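Local structure of fervidolysin (Fervidobacterium pennivorans, 1R6V) at residues S42-D45 with K46-A50; D282-E286 with H287-M291. The protein degrades keratin into peptides as a calcium-binding, subtilisin-like serine protease, allowing the bacterium to grow on native feathers. The protein carries 1 engineered substitution. One frame throughout, in Å; residues are numbered along the deposited sequence.

Contact 1 comes first along the chain, within helix 41-51 of the N-terminal prodomain, where the helix packs on the antiparallel sheet containing strands 33-38, 64-68 and 89-93. Contact 2 follows much later, in the catalytic domain, at the turn between helix 275-286 and strand 290-294 of the mixed, largely parallel sheet. The centres of contact 1 and contact 2 are about 30 Å apart. The nearest atoms of contact 1 and contact 2 are about 17 Å apart, so they do not meet. Each belongs to the fold of its own domain, but contact 2 lies where domains join: Tyr283 touches Gln61 and Ile62 of the propeptide, and Met285 touches Pro491 and His492 of strand 487-494.

Contact 1 of 2, residues S42-D45 with K46-A50; sequences SEVD and KIVKA
Glu43 and Lys46, three residues apart on one helix, are joined by a salt bridge. Lys46 NZ lies 2.8 Å from Glu43 OE2 and meets it on the syn lone pair, the side facing the other oxygen. The lysine chain is extended beyond CG, whereas the glutamate is bent at chi2 (-67°), which folds its carboxylate back so that Lys46 CD and CE also run past it. Backbone bonds form a second group. Val48 N to Val44 O, at 3.0 Å, and Lys49 N to Asp45 O, at 3.1 Å, are nearly straight i to i+4 bonds. Lys46 N also bonds Glu43 O at 3.0 Å, an i to i+3 bond, and Ile47 N adds a weak one to Val44 O. Apolar contact is slight here: Val44 CG1 stands 4.4 Å from Val48 CG2. Both valines instead turn to Ile67 of strand 64-68, as does Ile47, while Asp45 has its salt bridge with Arg41. With Val44, Ile47 and Val48 facing the strands, Asp45, Lys46 and Lys49 toward the outer side, and Glu43 at the border against Leu86 and Ile89, this is an amphipathic alpha-helix packed on the antiparallel sheet of the propeptide domain.

Contact 2 of 2, residues D282-E286 with H287-M291; sequences DYAME and HGVVM
Tyr283 and His287 meet obliquely, one helical turn apart, with ring centroids 4.3 Å apart and planes at 44°. His287 NE2 stands over one face of the tyrosine, 3.4 Å from CZ and offset toward the rim. Tyr283 CG is anti to the backbone N (chi1 178°), which sends the ring outward from the helix and somewhat toward its C-terminal end, under the imidazole, and its OH is hydrogen-bonded to Asp258. Replacing Tyr283 with an alanine would probably leave the imidazole without the ring beneath it, free to turn, and Asp258 without its hydroxyl partner. This is the looser side: His287 and Glu286 are exposed, and Glu286 has a weak, long ion pair with Arg489. Between the two sides the helix ends in a Schellman motif, with Gly288 at positive phi (82°) as C-prime. Its evidence is the bond from Gly288 N to Met285 O, 2.8 Å, and the one from Val289 N to Ala284 O, 2.9 Å, although the position of the latter oxygen is less certain. The chain then enters strand 290-294, completing a beta-alpha-beta unit with strand 263-269. Here the packing is close and buried: Ala284 CB lies 3.8 Å from Met291 CE, and Met285 CG is 4.2 Å from Met291 CG. Met285 CA also directs its hydrogen at Val289 O, 3.5 Å away, a buried oxygen for which the model offers no conventional hydrogen-bond partner.

Contact 1 of 2, residues S42-D45 with K46-A50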
loop_
_atom_site.group_PDB
_atom_site.type_symbol
_atom_site.label_atom_id
_atom_site.label_comp_id
_atom_site.label_asym_id
_atom_site.label_seq_id
_atom_site.Cartn_x
_atom_site.Cartn_y
_atom_site.Cartn_z
ATOM N N SER A 42 -19.013 13.801 -7.857
ATOM C CA SER A 42 -20.041 13.666 -8.885
ATOM C C SER A 42 -19.585 12.796 -10.067
ATOM O O SER A 42 -20.395 12.097 -10.691
ATOM C CB SER A 42 -20.491 15.047 -9.387
ATOM O OG SER A 42 -19.484 15.677 -10.157
ATOM N N GLU A 43 -18.289 12.817 -10.359
ATOM C CA GLU A 43 -17.768 12.027 -11.465
ATOM C C GLU A 43 -17.891 10.540 -11.197
ATOM O O GLU A 43 -17.944 9.737 -12.127
ATOM C CB GLU A 43 -16.299 12.365 -11.744
ATOM C CG GLU A 43 -16.087 13.651 -12.523
ATOM C CD GLU A 43 -16.601 13.563 -13.958
ATOM O OE1 GLU A 43 -15.989 12.859 -14.797
ATOM O OE2 GLU A 43 -17.630 14.203 -14.252
ATOM N N VAL A 44 -17.904 10.166 -9.923
ATOM C CA VAL A 44 -18.023 8.760 -9.569
ATOM C C VAL A 44 -19.356 8.236 -10.095
ATOM O O VAL A 44 -19.468 7.073 -10.477
ATOM C CB VAL A 44 -17.947 8.558 -8.032
ATOM C CG1 VAL A 44 -18.102 7.087 -7.681
ATOM C CG2 VAL A 44 -16.598 9.072 -7.511
ATOM N N ASP A 45 -20.361 9.101 -10.141
ATOM C CA ASP A 45 -21.662 8.668 -10.621
ATOM C C ASP A 45 -21.617 8.231 -12.086
ATOM O O ASP A 45 -22.438 7.423 -12.509
ATOM C CB ASP A 45 -22.703 9.769 -10.406
ATOM C CG ASP A 45 -22.927 10.078 -8.927
ATOM O OD1 ASP A 45 -22.777 9.155 -8.091
ATOM O OD2 ASP A 45 -23.267 11.238 -8.606
ATOM N N LYS A 46 -20.656 8.754 -12.852
ATOM C CA LYS A 46 -20.508 8.365 -14.251
ATOM C C LYS A 46 -20.000 6.921 -14.315
ATOM O O LYS A 46 -20.346 6.177 -15.229
ATOM C CB LYS A 46 -19.535 9.294 -14.975
ATOM C CG LYS A 46 -20.057 10.710 -15.152
ATOM C CD LYS A 46 -19.039 11.571 -15.876
ATOM C CE LYS A 46 -19.581 12.973 -16.162
ATOM N NZ LYS A 46 -18.550 13.804 -16.843
ATOM N N ILE A 47 -19.176 6.531 -13.340
ATOM C CA ILE A 47 -18.669 5.165 -13.276
ATOM C C ILE A 47 -19.788 4.229 -12.811
ATOM O O ILE A 47 -19.931 3.123 -13.329
ATOM C CB ILE A 47 -17.478 5.045 -12.285
ATOM C CG1 ILE A 47 -16.280 5.824 -12.821
ATOM C CG2 ILE A 47 -17.099 3.578 -12.090
ATOM C CD1 ILE A 47 -15.078 5.892 -11.851
ATOM N N VAL A 48 -20.577 4.666 -11.830
ATOM C CA VAL A 48 -21.664 3.830 -11.324
ATOM C C VAL A 48 -22.620 3.487 -12.463
ATOM O O VAL A 48 -23.003 2.330 -12.644
ATOM C CB VAL A 48 -22.429 4.540 -10.170
ATOM C CG1 VAL A 48 -23.682 3.756 -9.797
ATOM C CG2 VAL A 48 -21.512 4.644 -8.947
ATOM N N LYS A 49 -22.978 4.488 -13.249
ATOM C CA LYS A 49 -23.876 4.247 -14.366
ATOM C C LYS A 49 -23.234 3.375 -15.443
ATOM O O LYS A 49 -23.883 2.482 -15.993
ATOM C CB LYS A 49 -24.329 5.573 -14.963
ATOM C CG LYS A 49 -25.065 6.430 -13.964
ATOM C CD LYS A 49 -25.468 7.747 -14.569
ATOM C CE LYS A 49 -26.039 8.675 -13.517
ATOM N NZ LYS A 49 -26.304 10.020 -14.108
ATOM N N ALA A 50 -21.960 3.615 -15.737
ATOM C CA ALA A 50 -21.280 2.835 -16.769
ATOM C C ALA A 50 -21.211 1.347 -16.433
ATOM O O ALA A 50 -21.306 0.497 -17.318
ATOM C CB ALA A 50 -19.878 3.388 -17.010
#

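Contact 2 of 2, residues D282-E286 with H287-M291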
loop_
_atom_site.group_PDB
_atom_site.type_symbol
_atom_site.label_atom_id
_atom_site.label_comp_id
_atom_site.label_asym_id
_atom_site.label_seq_id
_atom_site.Cartn_x
_atom_site.Cartn_y
_atom_site.Cartn_z
ATOM N N ASP A 282 -1.658 7.073 5.286
ATOM C CA ASP A 282 -1.152 8.444 5.297
ATOM C C ASP A 282 -2.104 9.367 6.067
ATOM O O ASP A 282 -1.672 10.325 6.704
ATOM C CB ASP A 282 -0.931 8.936 3.858
ATOM C CG ASP A 282 0.231 8.219 3.160
ATOM O OD1 ASP A 282 0.952 7.448 3.847
ATOM O OD2 ASP A 282 0.420 8.430 1.938
ATOM N N TYR A 283 -3.406 9.075 5.997
ATOM C CA TYR A 283 -4.416 9.843 6.729
ATOM C C TYR A 283 -4.149 9.694 8.228
ATOM O O TYR A 283 -4.135 10.660 8.991
ATOM C CB TYR A 283 -5.806 9.282 6.443
ATOM C CG TYR A 283 -6.954 9.949 7.179
ATOM C CD1 TYR A 283 -7.583 11.073 6.647
ATOM C CD2 TYR A 283 -7.460 9.408 8.367
ATOM C CE1 TYR A 283 -8.699 11.633 7.275
ATOM C CE2 TYR A 283 -8.569 9.958 9.000
ATOM C CZ TYR A 283 -9.184 11.071 8.447
ATOM O OH TYR A 283 -10.283 11.628 9.053
ATOM N N ALA A 284 -3.956 8.454 8.658
ATOM C CA ALA A 284 -3.704 8.231 10.059
ATOM C C ALA A 284 -2.413 8.944 10.506
ATOM O O ALA A 284 -2.396 9.617 11.539
ATOM C CB ALA A 284 -3.612 6.708 10.331
ATOM N N MET A 285 -1.338 8.805 9.740
ATOM C CA MET A 285 -0.069 9.433 10.135
ATOM C C MET A 285 -0.155 10.968 10.125
ATOM O O MET A 285 0.471 11.641 10.961
ATOM C CB MET A 285 1.084 8.924 9.248
ATOM C CG MET A 285 1.403 7.439 9.505
ATOM S SD MET A 285 2.917 6.765 8.729
ATOM C CE MET A 285 2.364 6.504 6.975
ATOM N N GLU A 286 -0.942 11.509 9.202
ATOM C CA GLU A 286 -1.114 12.962 9.119
ATOM C C GLU A 286 -1.857 13.462 10.353
ATOM O O GLU A 286 -1.730 14.625 10.737
ATOM C CB GLU A 286 -1.862 13.342 7.833
ATOM C CG GLU A 286 -0.930 13.498 6.634
ATOM C CD GLU A 286 -1.652 13.603 5.300
ATOM O OE1 GLU A 286 -2.803 14.095 5.274
ATOM O OE2 GLU A 286 -1.053 13.204 4.272
ATOM N N HIS A 287 -2.632 12.580 10.974
ATOM C CA HIS A 287 -3.354 12.912 12.189
ATOM C C HIS A 287 -2.492 12.565 13.407
ATOM O O HIS A 287 -2.959 12.598 14.545
ATOM C CB HIS A 287 -4.695 12.165 12.245
ATOM C CG HIS A 287 -5.746 12.753 11.356
ATOM N ND1 HIS A 287 -6.662 13.682 11.804
ATOM C CD2 HIS A 287 -5.984 12.596 10.034
ATOM C CE1 HIS A 287 -7.417 14.074 10.794
ATOM N NE2 HIS A 287 -7.026 13.431 9.710
ATOM N N GLY A 288 -1.228 12.229 13.146
ATOM C CA GLY A 288 -0.288 11.915 14.208
ATOM C C GLY A 288 -0.329 10.513 14.778
ATOM O O GLY A 288 0.243 10.282 15.841
ATOM N N VAL A 289 -0.982 9.579 14.093
ATOM C CA VAL A 289 -1.061 8.213 14.606
ATOM C C VAL A 289 0.114 7.390 14.108
ATOM O O VAL A 289 0.474 7.447 12.924
ATOM C CB VAL A 289 -2.362 7.487 14.184
ATOM C CG1 VAL A 289 -3.593 8.383 14.394
ATOM C CG2 VAL A 289 -2.249 7.034 12.775
ATOM N N VAL A 290 0.694 6.611 15.019
ATOM C CA VAL A 290 1.834 5.748 14.719
ATOM C C VAL A 290 1.287 4.425 14.221
ATOM O O VAL A 290 0.337 3.907 14.791
ATOM C CB VAL A 290 2.687 5.518 15.992
ATOM C CG1 VAL A 290 3.803 4.483 15.727
ATOM C CG2 VAL A 290 3.306 6.849 16.404
ATOM N N MET A 291 1.878 3.893 13.153
ATOM C CA MET A 291 1.415 2.635 12.579
ATOM C C MET A 291 2.517 1.584 12.683
ATOM O O MET A 291 3.527 1.699 12.006
ATOM C CB MET A 291 1.017 2.858 11.110
ATOM C CG MET A 291 -0.168 3.853 10.938
ATOM S SD MET A 291 -1.829 3.370 11.565
ATOM C CE MET A 291 -2.755 3.068 9.967
#